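Local coordinates for protein arsenic responsive repressor ArsR (Corynebacterium glutamicum ATCC 13032, PDB 6J0E) that probably binds operator DNA as a dimeric winged-helix repressor of arsenic-resistance genes and is released from it when trivalent arsenic binds, at residues V42-L50 with L63-I74. Sequence-based numbering, arbitrary orientation.
Sequences VRLRILSQL and LTDLMGLSQPTI
M67, at the C-terminal end of helix 60-67, packs as a knob into the hole formed by V42, R45, I46 and Q49 of helix 41-52. Its thioether crosses the I46 side chain at about a right angle, with SD 3.6 Å from I46 CG1. A bend at the last torsion (chi3 69°) brings CE to 3.7 Å from R45 CB, while the M67 and Q49 side chains run past each other in opposite directions, CG beside CG. Apolar contacts continue on both sides of this knob. L63 lays CD1 across I46 CG2 and sets CD2 4.1 Å from L50 CD2; L50 and L63 both also rest on V58 of the short strand 58-59. V42 and L69 meet tip to tip, CG1 to CD2 at 3.7 Å, where the chain turns between helices 60-67 and 71-83. I46 CD1 meets I74 CD1 at 4.0 Å as the two side chains pass in opposite directions, adding helix 71-83 to the contact. Q49 folds back at chi2 (-86°), and its chain crosses L66 at a slant, OE1 being 3.8 Å from L66 CD1. The polar link is a single water: it accepts from R45 NH2 at 2.9 Å, in the guanidinium plane, and donates to M67 O at 2.8 Å, bridging the helix to the turn at G68, where the chain leaves helical geometry. R45 NH1 is bonded to S28 of the second subunit, so one guanidinium serves both the turn and the dimer. Helices 60-67 and 71-83 are consistent with the helix-turn-helix of the ArsR family, the second being the probable recognition helix. Dispersion and shape fit, with one bridging water, therefore join this unit to helix 41-52, which leads into the arsenic pocket at A51, G54 and C55.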
loop_
_atom_site.group_PDB
_atom_site.type_symbol
_atom_site.label_atom_id
_atom_site.label_comp_id
_atom_site.label_asym_id
_atom_site.label_seq_id
_atom_site.Cartn_x
_atom_site.Cartn_y
_atom_site.Cartn_z
ATOM N N VAL B 42 -1.302 15.291 -6.871
ATOM C CA VAL B 42 -0.890 15.426 -8.268
ATOM C C VAL B 42 -0.013 14.164 -8.592
ATOM O O VAL B 42 -0.028 13.615 -9.709
ATOM C CB VAL B 42 -0.203 16.778 -8.561
ATOM C CG1 VAL B 42 0.392 16.834 -9.978
ATOM C CG2 VAL B 42 -1.156 17.899 -8.335
ATOM N N ARG B 43 0.896 13.789 -7.657
ATOM C CA ARG B 43 1.725 12.610 -7.916
ATOM C C ARG B 43 0.950 11.374 -8.118
ATOM O O ARG B 43 1.241 10.552 -8.966
ATOM C CB ARG B 43 2.783 12.331 -6.795
ATOM C CG ARG B 43 3.912 13.317 -6.809
ATOM C CD ARG B 43 4.823 13.293 -5.655
ATOM N NE ARG B 43 5.531 14.537 -5.668
ATOM C CZ ARG B 43 6.101 15.050 -4.579
ATOM N NH1 ARG B 43 5.900 14.480 -3.357
ATOM N NH2 ARG B 43 6.804 16.171 -4.731
ATOM N N LEU B 44 -0.073 11.214 -7.347
ATOM C CA LEU B 44 -0.918 10.029 -7.489
ATOM C C LEU B 44 -1.632 9.993 -8.805
ATOM O O LEU B 44 -1.778 8.921 -9.403
ATOM C CB LEU B 44 -1.991 9.979 -6.344
ATOM C CG LEU B 44 -1.348 9.581 -5.047
ATOM C CD1 LEU B 44 -2.569 9.265 -4.119
ATOM C CD2 LEU B 44 -0.449 8.381 -5.043
ATOM N N ARG B 45 -2.161 11.140 -9.196
ATOM C CA ARG B 45 -2.722 11.284 -10.575
ATOM C C ARG B 45 -1.771 11.046 -11.732
ATOM O O ARG B 45 -2.215 10.470 -12.750
ATOM C CB ARG B 45 -3.406 12.611 -10.751
ATOM C CG ARG B 45 -4.573 12.759 -9.803
ATOM C CD ARG B 45 -5.737 13.668 -10.273
ATOM N NE ARG B 45 -5.253 14.961 -10.717
ATOM C CZ ARG B 45 -4.958 16.019 -9.973
ATOM N NH1 ARG B 45 -5.015 15.977 -8.681
ATOM N NH2 ARG B 45 -4.524 17.142 -10.560
ATOM N N ILE B 46 -0.548 11.475 -11.608
ATOM C CA ILE B 46 0.439 11.156 -12.607
ATOM C C ILE B 46 0.514 9.675 -12.634
ATOM O O ILE B 46 0.471 9.111 -13.733
ATOM C CB ILE B 46 1.811 11.768 -12.385
ATOM C CG1 ILE B 46 1.667 13.258 -12.395
ATOM C CG2 ILE B 46 2.771 11.146 -13.379
ATOM C CD1 ILE B 46 2.910 14.128 -12.181
ATOM N N LEU B 47 0.693 9.031 -11.455
ATOM C CA LEU B 47 0.706 7.543 -11.489
ATOM C C LEU B 47 -0.457 6.906 -12.144
ATOM O O LEU B 47 -0.302 5.887 -12.857
ATOM C CB LEU B 47 0.949 6.920 -10.099
ATOM C CG LEU B 47 2.249 7.327 -9.640
ATOM C CD1 LEU B 47 2.405 6.803 -8.214
ATOM C CD2 LEU B 47 3.393 6.700 -10.494
ATOM N N SER B 48 -1.632 7.438 -11.844
ATOM C CA SER B 48 -2.879 7.078 -12.578
ATOM C C SER B 48 -2.926 7.204 -14.027
ATOM O O SER B 48 -3.447 6.336 -14.694
ATOM C CB SER B 48 -4.039 7.943 -12.044
ATOM O OG SER B 48 -4.719 7.146 -11.144
ATOM N N GLN B 49 -2.474 8.375 -14.502
ATOM C CA GLN B 49 -2.446 8.533 -15.981
ATOM C C GLN B 49 -1.458 7.493 -16.604
ATOM O O GLN B 49 -1.711 6.986 -17.681
ATOM C CB GLN B 49 -2.067 9.958 -16.366
ATOM C CG GLN B 49 -3.068 10.984 -15.864
ATOM C CD GLN B 49 -4.248 11.177 -16.846
ATOM O OE1 GLN B 49 -4.305 10.490 -17.892
ATOM N NE2 GLN B 49 -5.212 12.006 -16.470
ATOM N N LEU B 50 -0.311 7.222 -15.906
ATOM C CA LEU B 50 0.639 6.300 -16.446
ATOM C C LEU B 50 0.105 4.918 -16.495
ATOM O O LEU B 50 0.166 4.206 -17.555
ATOM C CB LEU B 50 1.943 6.364 -15.659
ATOM C CG LEU B 50 2.612 7.720 -15.796
ATOM C CD1 LEU B 50 3.864 7.665 -14.907
ATOM C CD2 LEU B 50 3.005 8.099 -17.216
ATOM N N LEU B 63 1.923 14.337 -20.759
ATOM C CA LEU B 63 1.243 14.325 -19.470
ATOM C C LEU B 63 0.685 15.745 -19.196
ATOM O O LEU B 63 -0.326 15.891 -18.532
ATOM C CB LEU B 63 2.194 13.941 -18.220
ATOM C CG LEU B 63 2.475 12.440 -18.094
ATOM C CD1 LEU B 63 3.722 12.367 -17.180
ATOM C CD2 LEU B 63 1.169 11.787 -17.605
ATOM N N THR B 64 1.395 16.795 -19.681
ATOM C CA THR B 64 0.870 18.176 -19.398
ATOM C C THR B 64 -0.451 18.328 -20.217
ATOM O O THR B 64 -1.396 18.937 -19.678
ATOM C CB THR B 64 1.766 19.310 -19.800
ATOM O OG1 THR B 64 1.966 19.161 -21.178
ATOM C CG2 THR B 64 3.153 19.319 -19.038
ATOM N N ASP B 65 -0.511 17.821 -21.426
ATOM C CA ASP B 65 -1.743 17.854 -22.182
ATOM C C ASP B 65 -2.878 17.075 -21.424
ATOM O O ASP B 65 -4.045 17.540 -21.337
ATOM C CB ASP B 65 -1.423 17.354 -23.627
ATOM C CG ASP B 65 -2.449 17.856 -24.723
ATOM O OD1 ASP B 65 -3.033 18.976 -24.676
ATOM O OD2 ASP B 65 -2.642 17.067 -25.652
ATOM N N LEU B 66 -2.559 15.875 -20.948
ATOM C CA LEU B 66 -3.569 14.981 -20.296
ATOM C C LEU B 66 -4.101 15.624 -19.005
ATOM O O LEU B 66 -5.310 15.531 -18.651
ATOM C CB LEU B 66 -2.984 13.551 -20.064
ATOM C CG LEU B 66 -2.699 12.607 -21.242
ATOM C CD1 LEU B 66 -2.005 11.408 -20.710
ATOM C CD2 LEU B 66 -4.035 12.174 -21.910
ATOM N N MET B 67 -3.190 16.229 -18.226
ATOM C CA MET B 67 -3.585 16.698 -16.946
ATOM C C MET B 67 -4.002 18.173 -16.789
ATOM O O MET B 67 -4.523 18.533 -15.747
ATOM C CB MET B 67 -2.372 16.348 -16.010
ATOM C CG MET B 67 -2.051 14.885 -16.053
ATOM S SD MET B 67 -0.707 14.505 -14.784
ATOM C CE MET B 67 -1.607 14.770 -13.228
ATOM N N GLY B 68 -3.674 18.990 -17.822
ATOM C CA GLY B 68 -3.879 20.428 -17.741
ATOM C C GLY B 68 -3.013 21.182 -16.791
ATOM O O GLY B 68 -3.449 22.331 -16.325
ATOM N N LEU B 69 -1.864 20.537 -16.386
ATOM C CA LEU B 69 -0.979 21.206 -15.447
ATOM C C LEU B 69 0.238 21.708 -16.212
ATOM O O LEU B 69 0.465 21.276 -17.282
ATOM C CB LEU B 69 -0.583 20.365 -14.258
ATOM C CG LEU B 69 -1.683 19.760 -13.284
ATOM C CD1 LEU B 69 -1.945 18.357 -13.723
ATOM C CD2 LEU B 69 -1.120 19.551 -11.894
ATOM N N SER B 70 0.976 22.689 -15.704
ATOM C CA SER B 70 2.050 23.228 -16.476
ATOM C C SER B 70 3.292 22.288 -16.622
ATOM O O SER B 70 3.551 21.402 -15.789
ATOM C CB SER B 70 2.442 24.544 -15.821
ATOM O OG SER B 70 3.190 24.302 -14.629
ATOM N N GLN B 71 4.122 22.530 -17.636
ATOM C CA GLN B 71 5.273 21.660 -17.783
ATOM C C GLN B 71 6.227 21.793 -16.517
ATOM O O GLN B 71 6.715 20.799 -16.015
ATOM C CB GLN B 71 6.024 21.953 -19.115
ATOM C CG GLN B 71 7.380 21.317 -19.281
ATOM C CD GLN B 71 8.483 22.182 -18.682
ATOM O OE1 GLN B 71 8.606 23.370 -19.021
ATOM N NE2 GLN B 71 9.279 21.601 -17.705
ATOM N N PRO B 72 6.517 23.006 -16.019
ATOM C CA PRO B 72 7.354 22.998 -14.742
ATOM C C PRO B 72 6.688 22.168 -13.572
ATOM O O PRO B 72 7.392 21.534 -12.752
ATOM C CB PRO B 72 7.525 24.529 -14.423
ATOM C CG PRO B 72 7.379 25.117 -15.812
ATOM C CD PRO B 72 6.222 24.374 -16.427
ATOM N N THR B 73 5.360 22.163 -13.494
ATOM C CA THR B 73 4.720 21.412 -12.411
ATOM C C THR B 73 4.942 19.932 -12.579
ATOM O O THR B 73 5.396 19.231 -11.602
ATOM C CB THR B 73 3.224 21.706 -12.317
ATOM O OG1 THR B 73 3.142 22.994 -11.772
ATOM C CG2 THR B 73 2.525 20.898 -11.341
ATOM N N ILE B 74 4.556 19.424 -13.759
ATOM C CA ILE B 74 4.700 18.008 -13.992
ATOM C C ILE B 74 6.173 17.589 -13.951
ATOM O O ILE B 74 6.532 16.551 -13.426
ATOM C CB ILE B 74 4.179 17.604 -15.373
ATOM C CG1 ILE B 74 2.640 17.836 -15.494
ATOM C CG2 ILE B 74 4.433 16.139 -15.671
ATOM C CD1 ILE B 74 1.728 17.009 -14.658
HETATM O O HOH W 1 -4.761 16.887 -13.470
#